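Local coordinates for esterase family protein (Staphylococcus aureus, PDB 6VHE) that probably hydrolyses carboxylic esters through a serine nucleophile, with S-formylglutathione, cleaved to formate and glutathione, as a likely substrate, at residues 45-50 with 75-80; 59-64 with 240-245; 118-123 with 142-147; 205-210 with 234-239. All coordinates share one frame; numbering follows the deposited sequence.

Interaction 1 of 4, residues 45-50 with 75-80; sequences MLLHGL and IMPNVD. With 6WG ((2~{R})-2-phenylpiperidine-1-carbaldehyde), chain E.
Leu46 gives its amide to Ile75, with Leu46 N 2.8 Å from Ile75 O, and so joins parallel strands 42-47 and 72-76 of an alpha/beta-hydrolase sheet. Past this bond the chains separate. A water donates to Leu46 O and Pro77 O there, while the apolar proline ring suits the sulfur beside it, Pro77 CD lying 3.9 Å from Met45 SD.

His48 bridges the gap. From CB its ring turns into the narrow place between backbone N and carbonyl carbon (chi1 64°), which directs it at 75-80. His48 CD2 meets Pro77 O edge-on at 3.2 Å. Next round the ring, His48 NE2 accepts from Val79 N at 3.0 Å, close to the ring plane and nearly straight (170°). His48 CE1 rests against the methyl Val79 CG2 at 3.8 Å, and His48 ND1 donates to Gly49 O at 2.8 Å. With one nitrogen accepting and the other donating, the ring is probably neutral, and its rotation is fixed from both sides.

Histidine thus anchors the loop that probably forms part of the oxyanion hole. There Leu50 N, together with Met124 N, holds the oxygen of the bound carbamoyl group, Leu50 N to O1 measuring 3.1 Å.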
# COMPACT_ATOMS: atom_id res chain seq x y z
N MET A 45 4.43 8.80 18.80
CA MET A 45 4.64 9.55 17.57
C MET A 45 6.11 9.39 17.19
O MET A 45 6.99 9.73 17.98
CB MET A 45 4.27 11.02 17.79
CG MET A 45 4.60 11.92 16.60
SD MET A 45 3.42 11.72 15.25
CE MET A 45 1.87 12.13 16.07
N LEU A 46 6.38 8.84 16.00
CA LEU A 46 7.74 8.44 15.62
C LEU A 46 8.13 9.16 14.34
O LEU A 46 7.47 8.98 13.31
CB LEU A 46 7.84 6.93 15.45
CG LEU A 46 9.20 6.40 14.98
CD1 LEU A 46 10.32 6.72 15.97
CD2 LEU A 46 9.09 4.90 14.75
N LEU A 47 9.22 9.93 14.40
CA LEU A 47 9.58 10.94 13.39
C LEU A 47 10.82 10.51 12.60
O LEU A 47 11.88 10.28 13.19
CB LEU A 47 9.84 12.29 14.07
CG LEU A 47 8.71 12.75 14.99
CD1 LEU A 47 8.97 14.16 15.55
CD2 LEU A 47 7.36 12.68 14.25
N HIS A 48 10.70 10.46 11.28
CA HIS A 48 11.80 10.01 10.43
C HIS A 48 12.89 11.08 10.29
O HIS A 48 12.66 12.28 10.50
CB HIS A 48 11.28 9.63 9.04
CG HIS A 48 10.70 10.78 8.29
ND1 HIS A 48 11.48 11.74 7.68
CD2 HIS A 48 9.41 11.13 8.05
CE1 HIS A 48 10.70 12.64 7.10
NE2 HIS A 48 9.44 12.28 7.30
N GLY A 49 14.09 10.63 9.90
CA GLY A 49 15.20 11.50 9.59
C GLY A 49 15.16 12.00 8.16
O GLY A 49 14.26 11.69 7.37
N LEU A 50 16.16 12.81 7.81
CA LEU A 50 16.18 13.45 6.50
C LEU A 50 16.41 12.40 5.42
O LEU A 50 17.31 11.57 5.55
CB LEU A 50 17.26 14.53 6.43
CG LEU A 50 17.38 15.29 5.10
CD1 LEU A 50 16.14 16.14 4.85
CD2 LEU A 50 18.64 16.16 5.07
N ILE A 75 2.68 5.92 15.37
CA ILE A 75 2.22 6.84 14.33
C ILE A 75 3.46 7.34 13.61
O ILE A 75 4.36 7.90 14.24
CB ILE A 75 1.44 8.02 14.92
CG1 ILE A 75 0.46 7.55 16.00
CG2 ILE A 75 0.77 8.83 13.82
CD1 ILE A 75 -0.63 6.60 15.49
N MET A 76 3.50 7.17 12.29
CA MET A 76 4.69 7.49 11.50
C MET A 76 4.30 8.40 10.34
O MET A 76 3.94 7.92 9.25
CB MET A 76 5.38 6.22 10.99
CG MET A 76 6.16 5.47 12.09
SD MET A 76 6.38 3.70 11.79
CE MET A 76 4.69 3.08 11.86
N PRO A 77 4.38 9.72 10.53
CA PRO A 77 4.03 10.64 9.44
C PRO A 77 5.20 10.90 8.50
O PRO A 77 6.32 10.41 8.72
CB PRO A 77 3.61 11.91 10.18
CG PRO A 77 4.48 11.89 11.42
CD PRO A 77 4.70 10.43 11.78
N ASN A 78 4.93 11.69 7.47
CA ASN A 78 5.92 12.10 6.48
C ASN A 78 6.01 13.62 6.48
O ASN A 78 4.99 14.30 6.34
CB ASN A 78 5.54 11.61 5.08
CG ASN A 78 6.48 12.14 4.00
OD1 ASN A 78 7.68 12.29 4.22
ND2 ASN A 78 5.93 12.44 2.83
N VAL A 79 7.23 14.16 6.63
CA VAL A 79 7.38 15.62 6.61
C VAL A 79 8.49 16.04 5.67
O VAL A 79 8.96 17.18 5.73
CB VAL A 79 7.65 16.19 8.02
CG1 VAL A 79 6.55 15.84 8.99
CG2 VAL A 79 9.00 15.71 8.51
N ASP A 80 8.95 15.13 4.80
CA ASP A 80 9.79 15.58 3.68
C ASP A 80 11.13 16.13 4.19
O ASP A 80 11.76 15.52 5.06
CB ASP A 80 9.00 16.63 2.88
CG ASP A 80 9.41 16.71 1.42
OD1 ASP A 80 8.78 16.01 0.59
OD2 ASP A 80 10.33 17.49 1.10
C4 6WG E . 22.73 15.83 9.96
C7 6WG E . 22.07 14.66 9.22
C6 6WG E . 24.81 16.79 10.74
C9 6WG E . 22.52 12.54 8.28
C8 6WG E . 22.58 13.29 9.61
C1 6WG E . 24.13 17.89 11.20
C2 6WG E . 22.76 17.95 11.02
C3 6WG E . 22.06 16.94 10.39
C5 6WG E . 24.11 15.77 10.11
C10 6WG E . 21.56 13.16 7.24
C11 6WG E . 20.38 14.03 7.73
N1 6WG E . 20.62 14.54 9.07
C12 6WG E . 19.78 13.88 10.07
O1 6WG E . 18.52 13.50 9.69
O HOH W 1 7.86 9.08 10.51
O HOH W 2 7.71 12.14 10.70

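Interaction 2 of 4, residues 59-64 with 240-245; sequences RYTSIE and YWDQAI
An ST turn at Thr61, in the linker between helices 56-60 and 63-69, packs against Asp242 on the flank of helix 238-253. The two side chains run antiparallel, each lying against the base of the other: Thr61 CG2 lies 3.7 Å from Asp242 CA, while Asp242 OD1 reaches back to 3.3 Å from Thr61 CB. At the end of that reach OD1 accepts the amide of Ser62, with Ser62 N 2.9 Å from Asp242 OD1. The bond is nearly straight (167°), but the donor stands above the carboxylate plane, 42° out of it. Tyr66 OH also bonds OD1, so two partners grip this buried oxygen. The other oxygen is bridged to Ser62 through a water, which donates to Asp242 OD2 at 2.7 Å and accepts from Ser62 OG. Aspartate suits the place because its two oxygens can accept from an amide, a hydroxyl and a water.

Thr61 suits the turn because its hydroxyl serves twice: OG1 accepts from the Ile63 amide (Ile63 N to Thr61 OG1 3.1 Å) and donates to the carbonyl O of Tyr57. Below the polar layer two isoleucines meet, Ile63 CD1 pressing to 3.4 Å from Ile245 CG1. This is tighter than normal van der Waals contact, and chi2 of Ile63, 137°, is far from a staggered value, so the fit looks strained.

Both isoleucines rest on Leu46 of strand 42-47, and Ile245 also touches Leu146 of strand 142-146, so helices 63-69 and 238-253 pack side by side over one face of the central sheet.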
# COMPACT_ATOMS: atom_id res chain seq x y z
N ARG A 59 10.33 -0.52 6.91
CA ARG A 59 11.18 -1.24 5.97
C ARG A 59 12.54 -1.62 6.57
O ARG A 59 13.03 -2.73 6.33
CB ARG A 59 11.36 -0.39 4.71
CG ARG A 59 10.06 -0.26 3.91
CD ARG A 59 10.12 0.96 3.00
NE ARG A 59 11.08 0.78 1.92
CZ ARG A 59 11.22 1.63 0.91
NH1 ARG A 59 10.47 2.72 0.86
NH2 ARG A 59 12.12 1.39 -0.04
N TYR A 60 13.16 -0.73 7.34
CA TYR A 60 14.56 -0.92 7.72
C TYR A 60 14.76 -1.33 9.17
O TYR A 60 15.91 -1.52 9.59
CB TYR A 60 15.35 0.38 7.42
CG TYR A 60 15.26 0.79 5.97
CD1 TYR A 60 15.33 -0.16 4.95
CD2 TYR A 60 15.09 2.11 5.61
CE1 TYR A 60 15.24 0.19 3.62
CE2 TYR A 60 15.00 2.48 4.28
CZ TYR A 60 15.07 1.52 3.29
OH TYR A 60 14.98 1.90 1.97
N THR A 61 13.68 -1.47 9.95
CA THR A 61 13.73 -1.97 11.32
C THR A 61 12.65 -3.05 11.48
O THR A 61 11.84 -3.30 10.57
CB THR A 61 13.49 -0.87 12.35
OG1 THR A 61 12.09 -0.51 12.32
CG2 THR A 61 14.35 0.39 12.08
N SER A 62 12.61 -3.66 12.65
CA SER A 62 11.54 -4.59 13.00
C SER A 62 10.54 -3.93 13.96
O SER A 62 9.98 -4.59 14.84
CB SER A 62 12.12 -5.86 13.61
OG SER A 62 12.73 -6.71 12.63
N ILE A 63 10.29 -2.62 13.79
CA ILE A 63 9.55 -1.86 14.80
C ILE A 63 8.18 -2.49 15.11
O ILE A 63 7.77 -2.55 16.28
CB ILE A 63 9.41 -0.39 14.38
CG1 ILE A 63 8.76 0.40 15.52
CG2 ILE A 63 8.61 -0.24 13.09
CD1 ILE A 63 9.39 1.71 15.81
N GLU A 64 7.43 -2.95 14.09
CA GLU A 64 6.11 -3.51 14.40
C GLU A 64 6.21 -4.69 15.36
O GLU A 64 5.33 -4.87 16.22
CB GLU A 64 5.37 -3.94 13.13
CG GLU A 64 3.93 -4.38 13.49
CD GLU A 64 3.06 -4.75 12.29
OE1 GLU A 64 3.45 -4.48 11.13
OE2 GLU A 64 1.96 -5.30 12.52
N TYR A 240 21.67 0.79 13.72
CA TYR A 240 21.64 1.33 15.07
C TYR A 240 20.21 1.68 15.51
O TYR A 240 19.80 1.35 16.63
CB TYR A 240 22.55 2.56 15.17
CG TYR A 240 22.46 3.22 16.52
CD1 TYR A 240 23.06 2.64 17.63
CD2 TYR A 240 21.75 4.41 16.70
CE1 TYR A 240 22.98 3.22 18.88
CE2 TYR A 240 21.65 5.01 17.96
CZ TYR A 240 22.27 4.40 19.04
OH TYR A 240 22.20 4.97 20.29
N TRP A 241 19.44 2.36 14.65
CA TRP A 241 18.11 2.80 15.08
C TRP A 241 17.17 1.62 15.33
O TRP A 241 16.29 1.70 16.20
CB TRP A 241 17.53 3.78 14.05
CG TRP A 241 18.42 5.01 13.96
CD1 TRP A 241 18.99 5.68 15.00
CD2 TRP A 241 18.86 5.67 12.76
NE1 TRP A 241 19.75 6.74 14.52
CE2 TRP A 241 19.69 6.74 13.15
CE3 TRP A 241 18.62 5.46 11.40
CZ2 TRP A 241 20.29 7.60 12.23
CZ3 TRP A 241 19.22 6.31 10.48
CH2 TRP A 241 20.04 7.37 10.90
N ASP A 242 17.35 0.51 14.61
CA ASP A 242 16.58 -0.71 14.88
C ASP A 242 16.79 -1.18 16.32
O ASP A 242 15.83 -1.34 17.08
CB ASP A 242 16.98 -1.79 13.88
CG ASP A 242 16.21 -3.11 14.06
OD1 ASP A 242 14.97 -3.08 14.24
OD2 ASP A 242 16.85 -4.17 14.03
N GLN A 243 18.06 -1.37 16.70
CA GLN A 243 18.40 -1.71 18.08
C GLN A 243 17.89 -0.66 19.07
O GLN A 243 17.34 -0.99 20.13
CB GLN A 243 19.92 -1.86 18.20
CG GLN A 243 20.40 -2.43 19.51
CD GLN A 243 21.22 -1.43 20.32
OE1 GLN A 243 22.25 -0.94 19.86
NE2 GLN A 243 20.77 -1.13 21.53
N ALA A 244 18.09 0.63 18.76
CA ALA A 244 17.77 1.68 19.73
C ALA A 244 16.27 1.87 19.90
O ALA A 244 15.80 2.14 21.01
CB ALA A 244 18.42 3.00 19.31
N ILE A 245 15.49 1.76 18.82
CA ILE A 245 14.05 1.91 18.99
C ILE A 245 13.47 0.74 19.77
O ILE A 245 12.47 0.89 20.48
CB ILE A 245 13.33 2.09 17.63
CG1 ILE A 245 11.95 2.71 17.83
CG2 ILE A 245 13.16 0.76 16.91
CD1 ILE A 245 11.97 4.19 18.19
O HOH W 3 15.50 -6.14 12.67

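Interaction 3 of 4, residues 118-123 with 142-147; sequences FIAGHS and KAVPLS. With 6WG ((2~{R})-2-phenylpiperidine-1-carbaldehyde), chain E.
Ala120 and Val144 pair where strands 117-122 and 142-146 run parallel and very close, Ala120 CB lying 3.7 Å from Val144 CB. The small alanine suits so close an approach, and Gly121 next to it adds no side chain. Backbone bonds then alternate along the ladder. Gly121 O accepts Leu146 N at 2.8 Å, and Leu146 O in turn takes Ser123 N at 2.9 Å. His122 CA also comes to 3.0 Å from Leu146 O, a CA-H...O contact that marks how tight this end is.

The opposite end is looser. Phe118 CA and Lys142 CA stand 5.0 Å apart, against 4.4 Å between Ala120 CA and Val144 CA, and the contact there is largely one of side chains: the Phe118 ring and the extended Lys142 chain lie side by side, CD1 of Phe118 3.8 Å from CB of Lys142. The long aliphatic part suits the ring, and Lys142 NZ donates to the carbonyl O of Met252.

At the tight end the chain bends sharply. Ser123, with phi 54° and psi -116°, has the strained backbone of a nucleophile elbow (GxSxG), and the covalent bond from Ser123 OG to C12 of the ligand, 1.4 Å, is consistent with its predicted role as nucleophile.

The two strands and helix 124-135 make a beta-alpha-beta crossover. That helix covers the face bearing Ile119 and Ala143, helix 238-253 covers the face bearing Phe118 and Val144, and strands 42-47 and 198-204 flank the pair.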
# COMPACT_ATOMS: atom_id res chain seq x y z
N PHE A 118 3.90 9.28 23.84
CA PHE A 118 5.34 9.45 23.72
C PHE A 118 5.67 9.98 22.34
O PHE A 118 4.86 9.90 21.41
CB PHE A 118 6.06 8.13 23.97
CG PHE A 118 5.46 7.34 25.09
CD1 PHE A 118 5.42 7.86 26.37
CD2 PHE A 118 4.92 6.07 24.86
CE1 PHE A 118 4.86 7.13 27.42
CE2 PHE A 118 4.35 5.34 25.89
CZ PHE A 118 4.32 5.88 27.18
N ILE A 119 6.89 10.50 22.20
CA ILE A 119 7.40 10.98 20.93
C ILE A 119 8.87 10.59 20.82
O ILE A 119 9.59 10.55 21.83
CB ILE A 119 7.19 12.51 20.79
CG1 ILE A 119 7.62 13.00 19.40
CG2 ILE A 119 7.92 13.25 21.92
CD1 ILE A 119 7.05 14.37 19.03
N ALA A 120 9.31 10.28 19.60
CA ALA A 120 10.66 9.79 19.36
C ALA A 120 10.97 9.95 17.88
O ALA A 120 10.06 10.09 17.06
CB ALA A 120 10.81 8.32 19.78
N GLY A 121 12.26 9.93 17.55
CA GLY A 121 12.68 10.03 16.16
C GLY A 121 14.19 10.15 16.09
O GLY A 121 14.86 10.40 17.09
N HIS A 122 14.72 9.94 14.88
CA HIS A 122 16.17 9.92 14.68
C HIS A 122 16.63 11.04 13.74
O HIS A 122 15.90 11.45 12.83
CB HIS A 122 16.65 8.55 14.15
CG HIS A 122 16.20 8.25 12.76
ND1 HIS A 122 15.00 7.62 12.49
CD2 HIS A 122 16.78 8.50 11.56
CE1 HIS A 122 14.86 7.50 11.18
NE2 HIS A 122 15.93 8.02 10.59
N SER A 123 17.85 11.54 13.99
CA SER A 123 18.49 12.62 13.22
C SER A 123 17.60 13.86 13.14
O SER A 123 17.31 14.48 14.17
CB SER A 123 18.88 12.13 11.82
OG SER A 123 19.76 13.05 11.16
N LYS A 142 6.94 11.36 27.73
CA LYS A 142 8.33 10.97 27.48
C LYS A 142 8.69 11.30 26.04
O LYS A 142 7.84 11.26 25.15
CB LYS A 142 8.55 9.48 27.74
CG LYS A 142 8.02 8.97 29.09
CD LYS A 142 8.25 7.47 29.23
CE LYS A 142 7.78 6.95 30.58
NZ LYS A 142 8.07 5.50 30.76
N ALA A 143 9.98 11.60 25.82
CA ALA A 143 10.51 11.95 24.50
C ALA A 143 11.86 11.26 24.31
O ALA A 143 12.68 11.22 25.23
CB ALA A 143 10.67 13.47 24.35
N VAL A 144 12.08 10.70 23.12
CA VAL A 144 13.30 9.93 22.87
C VAL A 144 13.97 10.42 21.59
O VAL A 144 13.65 9.93 20.49
CB VAL A 144 13.01 8.42 22.77
CG1 VAL A 144 14.31 7.63 22.69
CG2 VAL A 144 12.16 7.96 23.95
N PRO A 145 14.91 11.36 21.66
CA PRO A 145 15.71 11.69 20.47
C PRO A 145 16.81 10.65 20.25
O PRO A 145 17.60 10.37 21.16
CB PRO A 145 16.29 13.08 20.79
CG PRO A 145 15.51 13.56 22.03
CD PRO A 145 15.16 12.29 22.77
N LEU A 146 16.86 10.09 19.05
CA LEU A 146 17.90 9.15 18.63
C LEU A 146 18.85 9.84 17.65
O LEU A 146 18.40 10.37 16.63
CB LEU A 146 17.29 7.92 17.96
CG LEU A 146 16.12 7.25 18.67
CD1 LEU A 146 15.51 6.20 17.78
CD2 LEU A 146 16.61 6.63 19.96
N SER A 147 20.15 9.80 17.94
CA SER A 147 21.16 10.35 17.03
C SER A 147 20.74 11.72 16.53
O SER A 147 20.80 12.03 15.34
CB SER A 147 21.40 9.40 15.86
OG SER A 147 21.52 8.06 16.31
C4 6WG E . 22.73 15.83 9.96
C7 6WG E . 22.07 14.66 9.22
C6 6WG E . 24.81 16.79 10.74
C9 6WG E . 22.52 12.54 8.28
C8 6WG E . 22.58 13.29 9.61
C1 6WG E . 24.13 17.89 11.20
C2 6WG E . 22.76 17.95 11.02
C3 6WG E . 22.06 16.94 10.39
C5 6WG E . 24.11 15.77 10.11
C10 6WG E . 21.56 13.16 7.24
C11 6WG E . 20.38 14.03 7.73
N1 6WG E . 20.62 14.54 9.07
C12 6WG E . 19.78 13.88 10.07
O1 6WG E . 18.52 13.50 9.69

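Interaction 4 of 4, residues 205-210 with 234-239; sequences KQDFLY and GDHDYA. With 6WG ((2~{R})-2-phenylpiperidine-1-carbaldehyde), chain E.
Asp207 OD2 accepts a hydrogen bond from His236 ND1 at 2.7 Å, on the syn side of the carboxylate and close to the imidazole plane. The CG of Asp207, anti to the backbone N (chi1 -164°), turns the carboxylate to the histidine; the planes are 85° apart. Phe208 CE1 sits over one face of the imidazole, 3.8 Å from His236 CG, and Leu209 CD1 packs at 3.7 Å from His236 CE1. On the far side of the ring from Asp207, His236 NE2 approaches the piperidine carbon C8 of the ligand, whose phenyl ring is lined by Phe208 and Leu209.

Asp207 and His236, predicted acid and base of the charge-relay triad completed by Ser123, come, as in other alpha/beta hydrolases, from loops following successive strands, here 198-204 and 228-232.

Further out, an Asx turn fixes the acid, Leu209 N donating to Asp207 OD1 at 2.7 Å. A water donating to Asp207 OD2 and Asp235 O links the two loops. Gln206 ties its loop to Gly234 by two bonds: Gln206 N is 3.0 Å from Gly234 O, and the bent side chain puts Gln206 OE1 2.8 Å from Gly234 N. Glycine fits there: at phi 157° a CB would jam against the preceding carbonyl.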
# COMPACT_ATOMS: atom_id res chain seq x y z
N LYS A 205 28.41 5.84 19.53
CA LYS A 205 29.67 6.54 19.77
C LYS A 205 30.46 6.80 18.49
O LYS A 205 31.38 7.63 18.51
CB LYS A 205 30.56 5.76 20.74
CG LYS A 205 30.16 5.86 22.20
CD LYS A 205 31.12 5.04 23.07
CE LYS A 205 30.67 5.02 24.53
NZ LYS A 205 31.04 3.75 25.21
N GLN A 206 30.15 6.11 17.40
CA GLN A 206 30.80 6.37 16.13
C GLN A 206 30.01 7.36 15.28
O GLN A 206 30.47 7.72 14.19
CB GLN A 206 31.01 5.07 15.35
CG GLN A 206 32.06 4.14 15.97
CD GLN A 206 31.58 3.47 17.24
OE1 GLN A 206 30.51 2.84 17.25
NE2 GLN A 206 32.35 3.59 18.31
N ASP A 207 28.85 7.78 15.76
CA ASP A 207 28.03 8.76 15.04
C ASP A 207 28.74 10.10 15.04
O ASP A 207 29.22 10.56 16.08
CB ASP A 207 26.67 8.89 15.71
CG ASP A 207 25.64 9.56 14.83
OD1 ASP A 207 25.92 10.64 14.25
OD2 ASP A 207 24.54 9.00 14.72
N PHE A 208 28.79 10.75 13.88
CA PHE A 208 29.42 12.06 13.84
C PHE A 208 28.64 13.10 14.63
O PHE A 208 29.18 14.17 14.91
CB PHE A 208 29.61 12.51 12.39
CG PHE A 208 28.34 12.60 11.61
CD1 PHE A 208 27.72 11.44 11.12
CD2 PHE A 208 27.76 13.82 11.34
CE1 PHE A 208 26.55 11.52 10.39
CE2 PHE A 208 26.60 13.91 10.62
CZ PHE A 208 25.98 12.75 10.14
N LEU A 209 27.41 12.80 15.05
CA LEU A 209 26.66 13.69 15.92
C LEU A 209 26.92 13.42 17.40
O LEU A 209 26.26 14.03 18.25
CB LEU A 209 25.16 13.56 15.63
CG LEU A 209 24.74 14.19 14.30
CD1 LEU A 209 23.29 13.86 13.96
CD2 LEU A 209 24.98 15.71 14.37
N TYR A 210 27.85 12.53 17.73
CA TYR A 210 28.05 12.13 19.12
C TYR A 210 28.44 13.32 19.99
O TYR A 210 27.86 13.54 21.06
CB TYR A 210 29.10 11.02 19.20
CG TYR A 210 29.31 10.46 20.59
CD1 TYR A 210 28.27 9.82 21.26
CD2 TYR A 210 30.53 10.57 21.23
CE1 TYR A 210 28.45 9.31 22.53
CE2 TYR A 210 30.72 10.08 22.50
CZ TYR A 210 29.67 9.44 23.14
OH TYR A 210 29.85 8.93 24.40
N GLY A 234 27.88 2.04 17.73
CA GLY A 234 26.81 2.35 16.81
C GLY A 234 27.13 3.54 15.94
O GLY A 234 27.86 4.45 16.36
N ASP A 235 26.63 3.54 14.72
CA ASP A 235 26.86 4.63 13.79
C ASP A 235 25.53 5.30 13.47
O ASP A 235 24.50 5.06 14.12
CB ASP A 235 27.57 4.13 12.53
CG ASP A 235 28.40 5.21 11.86
OD1 ASP A 235 28.10 6.41 12.07
OD2 ASP A 235 29.36 4.87 11.12
N HIS A 236 25.55 6.14 12.45
CA HIS A 236 24.37 6.90 12.05
C HIS A 236 23.61 6.13 10.96
O HIS A 236 23.64 6.48 9.78
CB HIS A 236 24.80 8.29 11.58
CG HIS A 236 23.67 9.27 11.50
ND1 HIS A 236 23.28 10.05 12.56
CD2 HIS A 236 22.81 9.55 10.49
CE1 HIS A 236 22.25 10.80 12.20
NE2 HIS A 236 21.93 10.50 10.95
N ASP A 237 22.93 5.04 11.37
CA ASP A 237 22.26 4.20 10.37
C ASP A 237 21.14 3.39 11.01
O ASP A 237 20.95 3.37 12.22
CB ASP A 237 23.25 3.28 9.64
CG ASP A 237 24.05 2.40 10.59
OD1 ASP A 237 23.59 2.11 11.72
OD2 ASP A 237 25.16 1.98 10.20
N TYR A 238 20.39 2.70 10.14
CA TYR A 238 19.22 1.97 10.60
C TYR A 238 19.57 0.68 11.34
O TYR A 238 18.73 0.18 12.10
CB TYR A 238 18.31 1.66 9.41
CG TYR A 238 17.31 2.75 9.16
CD1 TYR A 238 16.19 2.89 9.98
CD2 TYR A 238 17.47 3.65 8.12
CE1 TYR A 238 15.25 3.89 9.76
CE2 TYR A 238 16.54 4.65 7.88
CZ TYR A 238 15.43 4.77 8.70
OH TYR A 238 14.50 5.77 8.47
N ALA A 239 20.77 0.13 11.15
CA ALA A 239 21.20 -0.93 12.05
C ALA A 239 21.17 -0.43 13.49
O ALA A 239 20.64 -1.11 14.38
CB ALA A 239 22.59 -1.45 11.67
C4 6WG E . 22.73 15.83 9.96
C7 6WG E . 22.07 14.66 9.22
C6 6WG E . 24.81 16.79 10.74
C9 6WG E . 22.52 12.54 8.28
C8 6WG E . 22.58 13.29 9.61
C1 6WG E . 24.13 17.89 11.20
C2 6WG E . 22.76 17.95 11.02
C3 6WG E . 22.06 16.94 10.39
C5 6WG E . 24.11 15.77 10.11
C10 6WG E . 21.56 13.16 7.24
C11 6WG E . 20.38 14.03 7.73
N1 6WG E . 20.62 14.54 9.07
C12 6WG E . 19.78 13.88 10.07
O1 6WG E . 18.52 13.50 9.69
O HOH W 4 23.90 6.98 16.34

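Overall arrangement
From the N terminus, 45-50 opens interaction 1, and 59-64 opens interaction 2 before 75-80 closes the first, so these two cross. Interaction 2 closes only at 240-245, and both 118-123 with 142-147 and 205-210 with 234-239 lie within its long loop, one after the other. Interactions 1 and 3 share the sheet, strands 42-47 and 117-122 being neighbours, and Leu46 also reaches up to Ile63 and Ile245 of interaction 2. Trp241 links helix 238-253 to the active site, bonding Ser147 and meeting His122 and His236. Interactions 1, 3 and 4 converge on the bound ligand, supplying the probable oxyanion hole and the predicted nucleophile and acid-base pair.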